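Local coordinates for protein TRAP dicarboxylate transporter-DctP subunit (Desulfovibrio desulfuricans subsp. desulfuricans, PDB 4NHB) that binds sn-glycerol-3-phosphate as the periplasmic solute-binding component of a TRAP transport system, to which it probably delivers its ligand for uptake, at residues M33-K37 and E75-I79; G40-T44 and A145-G149. One frame throughout, in Å; residues are numbered along the deposited sequence.

Contact 1 of 2, residues M33-K37 and E75-I79; sequences MAGMK and EDAYI. With G3P (sn-glycerol-3-phosphate), chain P.
The ring of Tyr-78 is packed against the end of strand 30-34 and the residue after it, with Ala-34 O and Gly-35 N over one face and Glu-75 CA, one helical turn back, against the other. Its CG sits between the backbone N and the carbonyl carbon (chi1 71°), which folds the ring back across its own helix. Ala-34 CB packs on Tyr-78 CB at 3.8 Å, while Gly-35 O comes within 3.6 Å of Tyr-78 CE2. At the far edge, near the ring plane, Met-36 CB meets Tyr-78 OH at 3.3 Å. Beyond it the Met-36 chain bends at chi3 and crosses the Glu-75 side chain obliquely: Met-36 SD lies 3.6 Å from Glu-75 CG, and the methyl CE presses to 3.1 Å on Glu-75 OE2. That oxygen also accepts from Gln-95, a ligand-binding residue. The same methyl is also 3.6 Å from O4P of the bound glycerol phosphate, and Lys-37 NZ donates to this O4P at 2.7 Å while also bridging to Asp-215. The methyl touches both anionic groups without bonding to either, which probably helps to keep them apart; Lys-37, together with Arg-171 and Arg-151, probably balances the phosphate charge.

Contact 2 of 2, residues G40-T44 and A145-G149; sequences GEPET and AFPLG
Leu-148 reaches across to the start of helix 42-57 with both methyls, CD2 against the carboxylate of Glu-41 and CD1 beside Glu-43. The Glu-41 and Leu-148 side chains cross at about a right angle, with Glu-41 OE1 3.4 Å from Leu-148 CD2. Glu-41 is bent sharply at chi2 (-94°), so its carboxylate folds back over the first turn, where OE2 accepts from Glu-43 N at 2.9 Å, met nearly along the C-O axis. This is an N-cap, with Glu-41 just before the helix and Pro-42 as its first residue; the bond fixes the carboxylate that Leu-148 packs against. The strand belongs to the mixed sheet of a periplasmic binding protein fold, where 146-155 pairs antiparallel with 235-243, and the contact seats a helix end on that sheet. Phe-146, two residues before Leu-148, also reaches the helix: its CE1 touches Glu-43 CA at 3.9 Å. Pro-42 CB rests 3.9 Å from Pro-147 O, a buried carbonyl without a hydrogen-bond partner in the model. Glu-43, with CG trans to its own amide nitrogen (chi1 -174°) and the chain extended, passes Leu-148 CD1 at 4.1 Å from its CB, and its OE2 hydrogen-bonds His-238 ND1, a second-shell bond that probably helps to orient the ligand-binding imidazole.

Overall arrangement
From the N terminus, the end of strand 30-34 and the loop after it carry the first half of contact 1, and the chain turns at once into helix 42-57 with the first half of contact 2. Contact 1 then closes a loop of 37 residues, through strand 63-67, at helix 75-84; contact 2 closes a longer one of 100 residues at strand 146-155. Their segments alternate, so the two loops cross. The centres lie 14 Å apart, yet the contacts meet where Glu-43 OE1 accepts a probable hydrogen bond from Met-36 N. Together they tie two helices to one mixed sheet beside the glycerol phosphate.

Contact 1 of 2, residues M33-K37 and E75-I79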
loop_
_atom_site.group_PDB
_atom_site.type_symbol
_atom_site.label_atom_id
_atom_site.label_comp_id
_atom_site.label_asym_id
_atom_site.label_seq_id
_atom_site.Cartn_x
_atom_site.Cartn_y
_atom_site.Cartn_z
ATOM N N MET A 33 3.226 17.177 -1.503
ATOM C CA MET A 33 3.032 15.754 -1.539
ATOM C C MET A 33 1.599 15.409 -1.207
ATOM O O MET A 33 1.082 15.803 -0.155
ATOM C CB MET A 33 3.900 15.090 -0.477
ATOM C CG MET A 33 4.019 13.605 -0.620
ATOM S SD MET A 33 4.894 12.889 0.769
ATOM C CE MET A 33 6.460 13.733 0.766
ATOM N N ALA A 34 0.978 14.628 -2.063
ATOM C CA ALA A 34 -0.380 14.175 -1.808
ATOM C C ALA A 34 -0.386 12.716 -1.425
ATOM O O ALA A 34 0.470 11.944 -1.845
ATOM C CB ALA A 34 -1.230 14.365 -3.032
ATOM N N GLY A 35 -1.387 12.348 -0.640
ATOM C CA GLY A 35 -1.639 10.961 -0.305
ATOM C C GLY A 35 -3.104 10.667 -0.145
ATOM O O GLY A 35 -3.946 11.529 -0.414
ATOM N N MET A 36 -3.395 9.454 0.324
ATOM C CA MET A 36 -4.731 8.884 0.203
ATOM C C MET A 36 -5.232 8.395 1.534
ATOM O O MET A 36 -6.351 7.869 1.605
ATOM C CB MET A 36 -4.748 7.717 -0.814
ATOM C CG MET A 36 -3.893 6.540 -0.396
ATOM S SD MET A 36 -4.024 5.121 -1.566
ATOM C CE MET A 36 -5.674 4.531 -1.174
ATOM N N LYS A 37 -4.430 8.588 2.591
ATOM C CA LYS A 37 -4.756 8.016 3.899
ATOM C C LYS A 37 -4.953 9.080 4.988
ATOM O O LYS A 37 -4.455 10.206 4.893
ATOM C CB LYS A 37 -3.722 6.960 4.352
ATOM C CG LYS A 37 -3.539 5.759 3.437
ATOM C CD LYS A 37 -4.847 4.937 3.268
ATOM C CE LYS A 37 -4.644 3.769 2.294
ATOM N NZ LYS A 37 -5.800 2.808 2.302
ATOM N N GLU A 75 -6.355 8.798 -5.940
ATOM C CA GLU A 75 -5.052 8.367 -6.479
ATOM C C GLU A 75 -4.888 8.706 -7.962
ATOM O O GLU A 75 -3.869 9.232 -8.371
ATOM C CB GLU A 75 -4.858 6.868 -6.296
ATOM C CG GLU A 75 -4.925 6.382 -4.829
ATOM C CD GLU A 75 -6.283 5.808 -4.473
ATOM O OE1 GLU A 75 -7.255 6.566 -4.463
ATOM O OE2 GLU A 75 -6.393 4.596 -4.205
ATOM N N ASP A 76 -5.894 8.396 -8.771
ATOM C CA ASP A 76 -5.728 8.636 -10.197
ATOM C C ASP A 76 -5.373 10.094 -10.435
ATOM O O ASP A 76 -4.418 10.390 -11.153
ATOM C CB ASP A 76 -6.976 8.250 -10.980
ATOM C CG ASP A 76 -7.073 6.780 -11.192
ATOM O OD1 ASP A 76 -6.185 6.046 -10.692
ATOM O OD2 ASP A 76 -8.048 6.360 -11.848
ATOM N N ALA A 77 -6.110 11.012 -9.807
ATOM C CA ALA A 77 -5.820 12.430 -10.009
ATOM C C ALA A 77 -4.472 12.872 -9.486
ATOM O O ALA A 77 -3.762 13.591 -10.169
ATOM C CB ALA A 77 -6.888 13.296 -9.397
ATOM N N TYR A 78 -4.106 12.469 -8.273
ATOM C CA TYR A 78 -2.874 13.026 -7.738
ATOM C C TYR A 78 -1.665 12.331 -8.381
ATOM O O TYR A 78 -0.628 12.957 -8.483
ATOM C CB TYR A 78 -2.829 13.082 -6.188
ATOM C CG TYR A 78 -2.705 11.767 -5.416
ATOM C CD1 TYR A 78 -1.583 10.956 -5.536
ATOM C CD2 TYR A 78 -3.700 11.376 -4.549
ATOM C CE1 TYR A 78 -1.469 9.784 -4.821
ATOM C CE2 TYR A 78 -3.597 10.217 -3.788
ATOM C CZ TYR A 78 -2.479 9.429 -3.905
ATOM O OH TYR A 78 -2.393 8.273 -3.127
ATOM N N ILE A 79 -1.807 11.076 -8.837
ATOM C CA ILE A 79 -0.707 10.420 -9.584
ATOM C C ILE A 79 -0.444 11.253 -10.855
ATOM O O ILE A 79 0.676 11.700 -11.129
ATOM C CB ILE A 79 -1.029 8.939 -9.917
ATOM C CG1 ILE A 79 -0.885 8.089 -8.648
ATOM C CG2 ILE A 79 -0.090 8.418 -10.995
ATOM C CD1 ILE A 79 -1.643 6.725 -8.635
HETATM O O1 G3P P . -1.500 -0.471 -2.641
HETATM C C1 G3P P . -2.836 -0.583 -3.038
HETATM C C2 G3P P . -3.762 -0.334 -1.841
HETATM O O2 G3P P . -3.510 0.945 -1.324
HETATM C C3 G3P P . -5.226 -0.436 -2.298
HETATM O O1P G3P P . -6.015 -0.803 -1.213
HETATM O O4P G3P P . -5.731 1.193 0.152
HETATM O O2P G3P P . -7.653 1.101 -1.513
HETATM O O3P G3P P . -7.752 -0.263 0.573
HETATM P P G3P P . -6.838 0.385 -0.463
#

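Contact 2 of 2, residues G40-T44 and A145-G149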
loop_
_atom_site.group_PDB
_atom_site.type_symbol
_atom_site.label_atom_id
_atom_site.label_comp_id
_atom_site.label_asym_id
_atom_site.label_seq_id
_atom_site.Cartn_x
_atom_site.Cartn_y
_atom_site.Cartn_z
ATOM N N GLY A 40 -2.440 9.466 11.277
ATOM C CA GLY A 40 -2.195 8.340 12.158
ATOM C C GLY A 40 -2.112 7.014 11.429
ATOM O O GLY A 40 -1.993 5.987 12.054
ATOM N N GLU A 41 -2.208 7.037 10.106
ATOM C CA GLU A 41 -2.116 5.806 9.308
ATOM C C GLU A 41 -0.687 5.753 8.756
ATOM O O GLU A 41 -0.089 6.797 8.468
ATOM C CB GLU A 41 -3.180 5.833 8.208
ATOM C CG GLU A 41 -3.633 4.461 7.667
ATOM C CD GLU A 41 -2.872 4.030 6.421
ATOM O OE1 GLU A 41 -3.312 3.070 5.733
ATOM O OE2 GLU A 41 -1.782 4.592 6.173
ATOM N N PRO A 42 -0.109 4.539 8.631
ATOM C CA PRO A 42 1.321 4.501 8.295
ATOM C C PRO A 42 1.758 5.284 7.069
ATOM O O PRO A 42 2.841 5.855 7.173
ATOM C CB PRO A 42 1.632 3.014 8.146
ATOM C CG PRO A 42 0.577 2.317 9.026
ATOM C CD PRO A 42 -0.658 3.211 8.962
ATOM N N GLU A 43 0.966 5.366 5.991
ATOM C CA GLU A 43 1.366 6.153 4.816
ATOM C C GLU A 43 1.602 7.612 5.217
ATOM O O GLU A 43 2.671 8.202 4.963
ATOM C CB GLU A 43 0.327 6.044 3.710
ATOM C CG GLU A 43 0.761 6.733 2.417
ATOM C CD GLU A 43 -0.360 6.869 1.412
ATOM O OE1 GLU A 43 -1.163 7.842 1.453
ATOM O OE2 GLU A 43 -0.390 6.037 0.511
ATOM N N THR A 44 0.633 8.162 5.924
ATOM C CA THR A 44 0.648 9.551 6.312
ATOM C C THR A 44 1.749 9.881 7.318
ATOM O O THR A 44 2.395 10.914 7.208
ATOM C CB THR A 44 -0.697 9.918 6.886
ATOM O OG1 THR A 44 -1.708 9.533 5.948
ATOM C CG2 THR A 44 -0.781 11.405 7.136
ATOM N N ALA A 145 10.006 1.828 -0.244
ATOM C CA ALA A 145 8.881 0.898 -0.097
ATOM C C ALA A 145 8.661 0.650 1.402
ATOM O O ALA A 145 9.611 0.528 2.157
ATOM C CB ALA A 145 9.168 -0.371 -0.808
ATOM N N PHE A 146 7.410 0.610 1.849
ATOM C CA PHE A 146 7.161 0.453 3.249
ATOM C C PHE A 146 5.774 -0.139 3.395
ATOM O O PHE A 146 4.928 -0.017 2.493
ATOM C CB PHE A 146 7.317 1.791 3.990
ATOM C CG PHE A 146 6.426 2.905 3.469
ATOM C CD1 PHE A 146 5.111 3.024 3.881
ATOM C CD2 PHE A 146 6.905 3.830 2.542
ATOM C CE1 PHE A 146 4.302 4.054 3.387
ATOM C CE2 PHE A 146 6.104 4.851 2.055
ATOM C CZ PHE A 146 4.803 4.962 2.477
ATOM N N PRO A 147 5.522 -0.803 4.517
ATOM C CA PRO A 147 4.233 -1.496 4.570
ATOM C C PRO A 147 3.111 -0.631 5.185
ATOM O O PRO A 147 3.368 0.251 6.013
ATOM C CB PRO A 147 4.516 -2.649 5.524
ATOM C CG PRO A 147 5.564 -2.068 6.489
ATOM C CD PRO A 147 6.408 -1.148 5.639
ATOM N N LEU A 148 1.877 -0.950 4.825
ATOM C CA LEU A 148 0.694 -0.486 5.543
ATOM C C LEU A 148 0.115 -1.638 6.378
ATOM O O LEU A 148 -0.639 -1.405 7.326
ATOM C CB LEU A 148 -0.359 0.111 4.581
ATOM C CG LEU A 148 -0.230 1.605 4.176
ATOM C CD1 LEU A 148 1.114 1.977 3.650
ATOM C CD2 LEU A 148 -1.329 2.054 3.213
ATOM N N GLY A 149 0.502 -2.856 6.031
ATOM C CA GLY A 149 0.132 -4.017 6.800
ATOM C C GLY A 149 -0.590 -5.075 6.003
ATOM O O GLY A 149 -1.145 -4.801 4.946
#